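Local coordinates for protein TssK (Serratia sp. FS14, PDB 5Y0E) that probably serves as a trimeric baseplate component of the bacterial type VI secretion system, the contractile machine that delivers effectors into neighbouring cells, at residues M236-V248 and D265-S277. Sequence-based numbering, arbitrary orientation.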
ATOM      1  N   MET A 236     -16.624  -0.321 -13.577  1.00 37.16           N
ATOM      2  CA  MET A 236     -15.433   0.405 -13.152  1.00 39.76           C
ATOM      3  C   MET A 236     -15.329   0.506 -11.643  1.00 39.56           C
ATOM      4  O   MET A 236     -14.228   0.603 -11.114  1.00 38.06           O
ATOM      5  CB  MET A 236     -15.428   1.812 -13.722  1.00 40.99           C
ATOM      6  CG  MET A 236     -15.059   1.891 -15.125  1.00 42.97           C
ATOM      7  SD  MET A 236     -15.796   3.259 -15.970  1.00 47.68           S
ATOM      8  CE  MET A 236     -14.354   3.866 -16.637  1.00 44.30           C
ATOM      9  N   LEU A 237     -16.460   0.538 -10.944  1.00 38.28           N
ATOM     10  CA  LEU A 237     -16.428   0.748  -9.510  1.00 35.21           C
ATOM     11  C   LEU A 237     -16.167  -0.552  -8.773  1.00 34.91           C
ATOM     12  O   LEU A 237     -15.407  -0.576  -7.810  1.00 33.44           O
ATOM     13  CB  LEU A 237     -17.737   1.379  -9.046  1.00 35.26           C
ATOM     14  CG  LEU A 237     -17.902   1.526  -7.532  1.00 34.73           C
ATOM     15  CD1 LEU A 237     -16.951   2.544  -6.937  1.00 31.46           C
ATOM     16  CD2 LEU A 237     -19.274   1.902  -7.219  1.00 31.78           C
ATOM     17  N   LEU A 238     -16.793  -1.635  -9.219  1.00 34.84           N
ATOM     18  CA  LEU A 238     -16.450  -2.944  -8.699  1.00 36.91           C
ATOM     19  C   LEU A 238     -14.955  -3.227  -8.861  1.00 35.03           C
ATOM     20  O   LEU A 238     -14.310  -3.740  -7.948  1.00 34.64           O
ATOM     21  CB  LEU A 238     -17.295  -3.995  -9.398  1.00 35.70           C
ATOM     22  CG  LEU A 238     -17.022  -5.455  -9.049  1.00 36.78           C
ATOM     23  CD1 LEU A 238     -17.216  -5.744  -7.565  1.00 35.72           C
ATOM     24  CD2 LEU A 238     -17.906  -6.329  -9.855  1.00 35.10           C
ATOM     25  N   GLN A 239     -14.390  -2.861 -10.003  1.00 37.45           N
ATOM     26  CA  GLN A 239     -12.952  -2.939 -10.183  1.00 38.02           C
ATOM     27  C   GLN A 239     -12.214  -2.216  -9.089  1.00 36.16           C
ATOM     28  O   GLN A 239     -11.226  -2.725  -8.555  1.00 40.50           O
ATOM     29  CB  GLN A 239     -12.556  -2.324 -11.499  1.00 34.61           C
ATOM     30  CG  GLN A 239     -12.073  -3.249 -12.462  1.00 37.60           C
ATOM     31  CD  GLN A 239     -12.054  -2.621 -13.805  1.00 43.93           C
ATOM     32  OE1 GLN A 239     -13.074  -2.602 -14.486  1.00 43.12           O
ATOM     33  NE2 GLN A 239     -10.895  -2.110 -14.217  1.00 41.24           N
ATOM     34  N   LEU A 240     -12.643  -0.989  -8.797  1.00 34.45           N
ATOM     35  CA  LEU A 240     -11.978  -0.192  -7.784  1.00 31.20           C
ATOM     36  C   LEU A 240     -12.176  -0.799  -6.415  1.00 32.80           C
ATOM     37  O   LEU A 240     -11.261  -0.799  -5.598  1.00 36.22           O
ATOM     38  CB  LEU A 240     -12.490   1.235  -7.815  1.00 30.61           C
ATOM     39  CG  LEU A 240     -11.869   2.189  -6.794  1.00 32.63           C
ATOM     40  CD1 LEU A 240     -10.465   2.502  -7.152  1.00 31.46           C
ATOM     41  CD2 LEU A 240     -12.669   3.455  -6.699  1.00 27.96           C
ATOM     42  N   ILE A 241     -13.364  -1.328  -6.159  1.00 32.29           N
ATOM     43  CA  ILE A 241     -13.601  -2.072  -4.936  1.00 31.95           C
ATOM     44  C   ILE A 241     -12.712  -3.315  -4.881  1.00 32.43           C
ATOM     45  O   ILE A 241     -12.155  -3.646  -3.836  1.00 32.72           O
ATOM     46  CB  ILE A 241     -15.102  -2.402  -4.834  1.00 34.17           C
ATOM     47  CG1 ILE A 241     -15.901  -1.106  -4.697  1.00 32.36           C
ATOM     48  CG2 ILE A 241     -15.408  -3.308  -3.699  1.00 29.61           C
ATOM     49  CD1 ILE A 241     -17.381  -1.295  -4.707  1.00 31.96           C
ATOM     50  N   ASN A 242     -12.528  -3.990  -6.009  1.00 32.25           N
ATOM     51  CA  ASN A 242     -11.797  -5.254  -5.999  1.00 36.51           C
ATOM     52  C   ASN A 242     -10.319  -5.052  -5.695  1.00 32.15           C
ATOM     53  O   ASN A 242      -9.734  -5.824  -4.943  1.00 33.07           O
ATOM     54  CB  ASN A 242     -11.994  -5.974  -7.319  1.00 31.28           C
ATOM     55  CG  ASN A 242     -13.304  -6.697  -7.376  1.00 35.38           C
ATOM     56  OD1 ASN A 242     -13.891  -6.985  -6.356  1.00 36.15           O
ATOM     57  ND2 ASN A 242     -13.754  -7.018  -8.566  1.00 35.70           N
ATOM     58  N   ARG A 243      -9.711  -4.005  -6.242  1.00 32.94           N
ATOM     59  CA  ARG A 243      -8.335  -3.680  -5.898  1.00 31.73           C
ATOM     60  C   ARG A 243      -8.149  -3.529  -4.395  1.00 34.00           C
ATOM     61  O   ARG A 243      -7.144  -3.978  -3.842  1.00 35.36           O
ATOM     62  CB  ARG A 243      -7.899  -2.397  -6.597  1.00 31.04           C
ATOM     63  CG  ARG A 243      -6.521  -1.948  -6.165  1.00 30.11           C
ATOM     64  CD  ARG A 243      -6.219  -0.511  -6.453  1.00 33.76           C
ATOM     65  NE  ARG A 243      -6.837  -0.068  -7.695  1.00 42.34           N
ATOM     66  CZ  ARG A 243      -7.008   1.201  -8.040  1.00 41.24           C
ATOM     67  NH1 ARG A 243      -6.601   2.148  -7.235  1.00 41.37           N
ATOM     68  NH2 ARG A 243      -7.591   1.521  -9.186  1.00 39.80           N
ATOM     69  N   HIS A 244      -9.096  -2.895  -3.722  1.00 33.50           N
ATOM     70  CA  HIS A 244      -8.965  -2.621  -2.305  1.00 30.74           C
ATOM     71  C   HIS A 244      -9.402  -3.779  -1.415  1.00 33.47           C
ATOM     72  O   HIS A 244      -9.037  -3.811  -0.247  1.00 35.34           O
ATOM     73  CB  HIS A 244      -9.732  -1.334  -1.984  1.00 32.72           C
ATOM     74  CG  HIS A 244      -9.094  -0.125  -2.571  1.00 30.22           C
ATOM     75  ND1 HIS A 244      -9.410   0.346  -3.820  1.00 33.19           N
ATOM     76  CD2 HIS A 244      -8.105   0.672  -2.112  1.00 31.23           C
ATOM     77  CE1 HIS A 244      -8.657   1.392  -4.100  1.00 31.21           C
ATOM     78  NE2 HIS A 244      -7.852   1.604  -3.082  1.00 31.27           N
ATOM     79  N   LEU A 245     -10.169  -4.730  -1.935  1.00 33.59           N
ATOM     80  CA  LEU A 245     -10.326  -6.003  -1.247  1.00 32.36           C
ATOM     81  C   LEU A 245      -8.970  -6.609  -0.899  1.00 36.89           C
ATOM     82  O   LEU A 245      -8.754  -7.101   0.217  1.00 34.63           O
ATOM     83  CB  LEU A 245     -11.109  -6.964  -2.123  1.00 34.45           C
ATOM     84  CG  LEU A 245     -12.617  -7.010  -1.951  1.00 36.32           C
ATOM     85  CD1 LEU A 245     -13.175  -8.134  -2.798  1.00 35.87           C
ATOM     86  CD2 LEU A 245     -12.962  -7.215  -0.504  1.00 31.47           C
ATOM     87  N   GLY A 246      -8.037  -6.542  -1.830  1.00 32.56           N
ATOM     88  CA  GLY A 246      -6.738  -7.108  -1.603  1.00 34.07           C
ATOM     89  C   GLY A 246      -5.908  -6.224  -0.728  1.00 32.04           C
ATOM     90  O   GLY A 246      -5.221  -6.697   0.164  1.00 37.74           O
ATOM     91  N   GLN A 247      -5.985  -4.927  -0.979  1.00 33.19           N
ATOM     92  CA  GLN A 247      -5.219  -3.962  -0.210  1.00 35.09           C
ATOM     93  C   GLN A 247      -5.573  -4.028   1.259  1.00 36.04           C
ATOM     94  O   GLN A 247      -4.685  -4.018   2.112  1.00 41.31           O
ATOM     95  CB  GLN A 247      -5.459  -2.556  -0.744  1.00 33.17           C
ATOM     96  CG  GLN A 247      -4.392  -1.574  -0.402  1.00 35.75           C
ATOM     97  CD  GLN A 247      -4.784  -0.144  -0.686  1.00 35.44           C
ATOM     98  OE1 GLN A 247      -5.476   0.460   0.103  1.00 42.56           O
ATOM     99  NE2 GLN A 247      -4.335   0.409  -1.796  1.00 35.20           N
ATOM    100  N   VAL A 248      -6.862  -4.105   1.572  1.00 34.40           N
ATOM    101  CA  VAL A 248      -7.275  -4.037   2.960  1.00 34.64           C
ATOM    102  C   VAL A 248      -7.074  -5.382   3.623  1.00 37.14           C
ATOM    103  O   VAL A 248      -6.720  -5.448   4.799  1.00 37.99           O
ATOM    104  CB  VAL A 248      -8.731  -3.528   3.086  1.00 34.61           C
ATOM    105  CG1 VAL A 248      -9.742  -4.603   2.849  1.00 35.26           C
ATOM    106  CG2 VAL A 248      -8.976  -2.928   4.436  1.00 33.88           C
ATOM    107  N   ASP A 265      -2.735   4.993   1.200  1.00 33.61           N
ATOM    108  CA  ASP A 265      -3.556   4.160   0.344  1.00 34.99           C
ATOM    109  C   ASP A 265      -5.012   4.614   0.364  1.00 36.12           C
ATOM    110  O   ASP A 265      -5.661   4.673  -0.675  1.00 36.81           O
ATOM    111  CB  ASP A 265      -3.438   2.694   0.763  1.00 33.34           C
ATOM    112  CG  ASP A 265      -2.156   2.037   0.298  1.00 45.93           C
ATOM    113  OD1 ASP A 265      -1.374   2.627  -0.464  1.00 40.93           O
ATOM    114  OD2 ASP A 265      -1.926   0.889   0.691  1.00 42.39           O
ATOM    115  N   TRP A 266      -5.539   4.932   1.538  1.00 33.36           N
ATOM    116  CA  TRP A 266      -6.949   5.244   1.651  1.00 31.06           C
ATOM    117  C   TRP A 266      -7.270   6.609   1.048  1.00 33.30           C
ATOM    118  O   TRP A 266      -8.339   6.795   0.471  1.00 33.59           O
ATOM    119  CB  TRP A 266      -7.356   5.155   3.120  1.00 32.18           C
ATOM    120  CG  TRP A 266      -7.424   3.755   3.600  1.00 31.43           C
ATOM    121  CD1 TRP A 266      -7.039   2.664   2.928  1.00 29.76           C
ATOM    122  CD2 TRP A 266      -7.943   3.291   4.843  1.00 29.45           C
ATOM    123  NE1 TRP A 266      -7.277   1.549   3.659  1.00 35.01           N
ATOM    124  CE2 TRP A 266      -7.833   1.909   4.844  1.00 29.21           C
ATOM    125  CE3 TRP A 266      -8.509   3.911   5.941  1.00 32.63           C
ATOM    126  CZ2 TRP A 266      -8.261   1.130   5.901  1.00 33.57           C
ATOM    127  CZ3 TRP A 266      -8.912   3.130   7.002  1.00 32.55           C
ATOM    128  CH2 TRP A 266      -8.791   1.761   6.972  1.00 30.03           C
ATOM    129  N   LEU A 267      -6.341   7.548   1.127  1.00 32.66           N
ATOM    130  CA  LEU A 267      -6.547   8.837   0.497  1.00 35.35           C
ATOM    131  C   LEU A 267      -6.707   8.698  -1.004  1.00 33.95           C
ATOM    132  O   LEU A 267      -7.593   9.310  -1.603  1.00 51.13           O
ATOM    133  CB  LEU A 267      -5.383   9.746   0.823  1.00 32.28           C
ATOM    134  CG  LEU A 267      -5.352  11.102   0.152  1.00 35.04           C
ATOM    135  CD1 LEU A 267      -6.578  11.914   0.538  1.00 31.90           C
ATOM    136  CD2 LEU A 267      -4.101  11.806   0.573  1.00 32.48           C
ATOM    137  N   GLN A 268      -5.859   7.886  -1.628  1.00 34.29           N
ATOM    138  CA  GLN A 268      -5.977   7.660  -3.056  1.00 33.14           C
ATOM    139  C   GLN A 268      -7.283   6.968  -3.383  1.00 32.55           C
ATOM    140  O   GLN A 268      -7.963   7.337  -4.339  1.00 37.87           O
ATOM    141  CB  GLN A 268      -4.796   6.839  -3.555  1.00 35.80           C
ATOM    142  CG  GLN A 268      -3.476   7.568  -3.584  1.00 39.68           C
ATOM    143  CD  GLN A 268      -2.298   6.618  -3.788  1.00 38.78           C
ATOM    144  OE1 GLN A 268      -2.084   6.097  -4.865  1.00 41.22           O
ATOM    145  NE2 GLN A 268      -1.554   6.386  -2.741  1.00 39.50           N
ATOM    146  N   PHE A 269      -7.636   5.954  -2.612  1.00 40.85           N
ATOM    147  CA  PHE A 269      -8.944   5.352  -2.736  1.00 28.07           C
ATOM    148  C   PHE A 269     -10.029   6.430  -2.743  1.00 31.03           C
ATOM    149  O   PHE A 269     -10.876   6.465  -3.628  1.00 35.60           O
ATOM    150  CB  PHE A 269      -9.119   4.362  -1.593  1.00 30.23           C
ATOM    151  CG  PHE A 269     -10.303   3.458  -1.726  1.00 35.19           C
ATOM    152  CD1 PHE A 269     -11.033   3.408  -2.878  1.00 27.44           C
ATOM    153  CD2 PHE A 269     -10.685   2.665  -0.670  1.00 29.51           C
ATOM    154  CE1 PHE A 269     -12.095   2.593  -2.980  1.00 26.54           C
ATOM    155  CE2 PHE A 269     -11.750   1.854  -0.767  1.00 28.60           C
ATOM    156  CZ  PHE A 269     -12.465   1.820  -1.925  1.00 29.79           C
ATOM    157  N   ALA A 270      -9.978   7.355  -1.794  1.00 32.49           N
ATOM    158  CA  ALA A 270     -11.019   8.365  -1.708  1.00 32.82           C
ATOM    159  C   ALA A 270     -11.009   9.269  -2.929  1.00 34.74           C
ATOM    160  O   ALA A 270     -12.046   9.488  -3.561  1.00 33.18           O
ATOM    161  CB  ALA A 270     -10.861   9.181  -0.433  1.00 32.41           C
ATOM    162  N   THR A 271      -9.849   9.791  -3.295  1.00 43.36           N
ATOM    163  CA  THR A 271      -9.853  10.743  -4.387  1.00 29.55           C
ATOM    164  C   THR A 271     -10.228  10.099  -5.711  1.00 32.03           C
ATOM    165  O   THR A 271     -10.793  10.770  -6.570  1.00 34.27           O
ATOM    166  CB  THR A 271      -8.515  11.456  -4.488  1.00 33.92           C
ATOM    167  OG1 THR A 271      -7.494  10.550  -4.899  1.00 32.30           O
ATOM    168  CG2 THR A 271      -8.176  12.087  -3.170  1.00 28.13           C
ATOM    169  N   GLU A 272      -9.953   8.813  -5.905  1.00 32.41           N
ATOM    170  CA  GLU A 272     -10.465   8.170  -7.109  1.00 34.61           C
ATOM    171  C   GLU A 272     -11.966   7.899  -6.998  1.00 32.32           C
ATOM    172  O   GLU A 272     -12.671   7.898  -8.000  1.00 31.99           O
ATOM    173  CB  GLU A 272      -9.699   6.875  -7.401  1.00 37.03           C
ATOM    174  CG  GLU A 272      -9.967   6.264  -8.770  1.00 35.69           C
ATOM    175  CD  GLU A 272      -9.122   5.016  -9.079  1.00 42.63           C
ATOM    176  OE1 GLU A 272      -9.578   4.181  -9.866  1.00 44.47           O
ATOM    177  OE2 GLU A 272      -7.996   4.867  -8.561  1.00 41.72           O
ATOM    178  N   LEU A 273     -12.461   7.676  -5.795  1.00 33.26           N
ATOM    179  CA  LEU A 273     -13.884   7.442  -5.605  1.00 34.95           C
ATOM    180  C   LEU A 273     -14.718   8.686  -5.933  1.00 30.52           C
ATOM    181  O   LEU A 273     -15.820   8.566  -6.461  1.00 32.87           O
ATOM    182  CB  LEU A 273     -14.096   6.964  -4.174  1.00 37.18           C
ATOM    183  CG  LEU A 273     -15.365   6.264  -3.737  1.00 35.55           C
ATOM    184  CD1 LEU A 273     -15.691   5.216  -4.703  1.00 28.08           C
ATOM    185  CD2 LEU A 273     -15.163   5.688  -2.363  1.00 29.65           C
ATOM    186  N   ALA A 274     -14.182   9.875  -5.679  1.00 32.70           N
ATOM    187  CA  ALA A 274     -14.813  11.120  -6.088  1.00 30.86           C
ATOM    188  C   ALA A 274     -15.194  11.128  -7.555  1.00 34.95           C
ATOM    189  O   ALA A 274     -16.122  11.831  -7.935  1.00 36.77           O
ATOM    190  CB  ALA A 274     -13.891  12.299  -5.805  1.00 28.15           C
ATOM    191  N   SER A 275     -14.517  10.346  -8.382  1.00 34.52           N
ATOM    192  CA  SER A 275     -14.924  10.215  -9.767  1.00 32.65           C
ATOM    193  C   SER A 275     -16.380   9.824  -9.884  1.00 33.15           C
ATOM    194  O   SER A 275     -17.073  10.261 -10.808  1.00 31.16           O
ATOM    195  CB  SER A 275     -14.045   9.192 -10.462  1.00 33.58           C
ATOM    196  OG  SER A 275     -12.702   9.628 -10.485  1.00 36.81           O
ATOM    197  N   PHE A 276     -16.865   9.036  -8.947  1.00 33.26           N
ATOM    198  CA  PHE A 276     -18.222   8.534  -8.991  1.00 32.00           C
ATOM    199  C   PHE A 276     -19.216   9.426  -8.264  1.00 32.18           C
ATOM    200  O   PHE A 276     -20.390   9.104  -8.222  1.00 31.41           O
ATOM    201  CB  PHE A 276     -18.232   7.117  -8.433  1.00 29.80           C
ATOM    202  CG  PHE A 276     -17.323   6.206  -9.180  1.00 35.60           C
ATOM    203  CD1 PHE A 276     -15.991   6.067  -8.810  1.00 34.37           C
ATOM    204  CD2 PHE A 276     -17.759   5.535 -10.297  1.00 36.11           C
ATOM    205  CE1 PHE A 276     -15.156   5.278  -9.523  1.00 33.50           C
ATOM    206  CE2 PHE A 276     -16.892   4.723 -11.000  1.00 36.59           C
ATOM    207  CZ  PHE A 276     -15.610   4.600 -10.613  1.00 34.80           C
ATOM    208  N   SER A 277     -18.782  10.541  -7.724  1.00 34.91           N
ATOM    209  CA  SER A 277     -19.660  11.440  -7.014  1.00 34.77           C
ATOM    210  C   SER A 277     -20.279  12.423  -7.991  1.00 37.39           C
ATOM    211  O   SER A 277     -19.871  12.530  -9.142  1.00 37.44           O
ATOM    212  CB  SER A 277     -18.896  12.182  -5.926  1.00 35.74           C
ATOM    213  OG  SER A 277     -18.103  13.214  -6.466  1.00 37.84           O
TER
HETATM  214  O   HOH W   1      -5.167   2.851  -3.189  1.00 39.11           O
HETATM  215  O   HOH W   2      -5.491  -0.924   2.770  1.00 40.91           O
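His244 lies flat on Phe269 where the helical segments 236-248 and 265-273 run antiparallel, 176° between their directions, in the helical bundle of TssK. From CB outward, the histidine meets the phenyl ring atom by atom. His244 CB sits 4.0 Å from Phe269 CE2. His244 CG meets Phe269 CD2 and CE2, and His244 CD2 meets Phe269 CD2 and CG. His244 CE1 comes closest to Phe269 CD1, and the stack is face to face, ring centres 3.6 Å apart and planes 10° from parallel. His244 ND1 lies over the phenyl ring and gives a nearly straight bond, 2.8 Å to Leu240 O on its own helix, which fixes the ring's rotation. At the tip, His244 NE2 is 3.4 Å from both Phe269 CG and CB and hydrogen-bonds, at 3.0 Å, to a water; this water accepts from Gln247 NE2 and donates to Asp265 O. A second water links Gln247 OE1 to Trp266 NE1, while the Gln247 amide lies stacked over the Asp265 carboxylate, planes 27° apart.

Toward Phe276 the contact turns apolar. Leu240 CG packs on Phe269 CE1, and Leu237 CD1 stands over the middle of the Phe276 ring, 4.2 Å from its centroid, in a CH-pi contact; the same methyl meets Leu273 CD1. Arg243 and Glu272 form a salt bridge with weak hydrogen bonds, but each has its stronger partner across the trimer: Arg243 NE pairs with Glu272 of the second subunit, Glu272 with Arg243 of the third.

The chemistry thus joins two scales: stacked rings, leucines and bridging waters tie the helices together within one subunit, while the charged pair continues around the trimer interface.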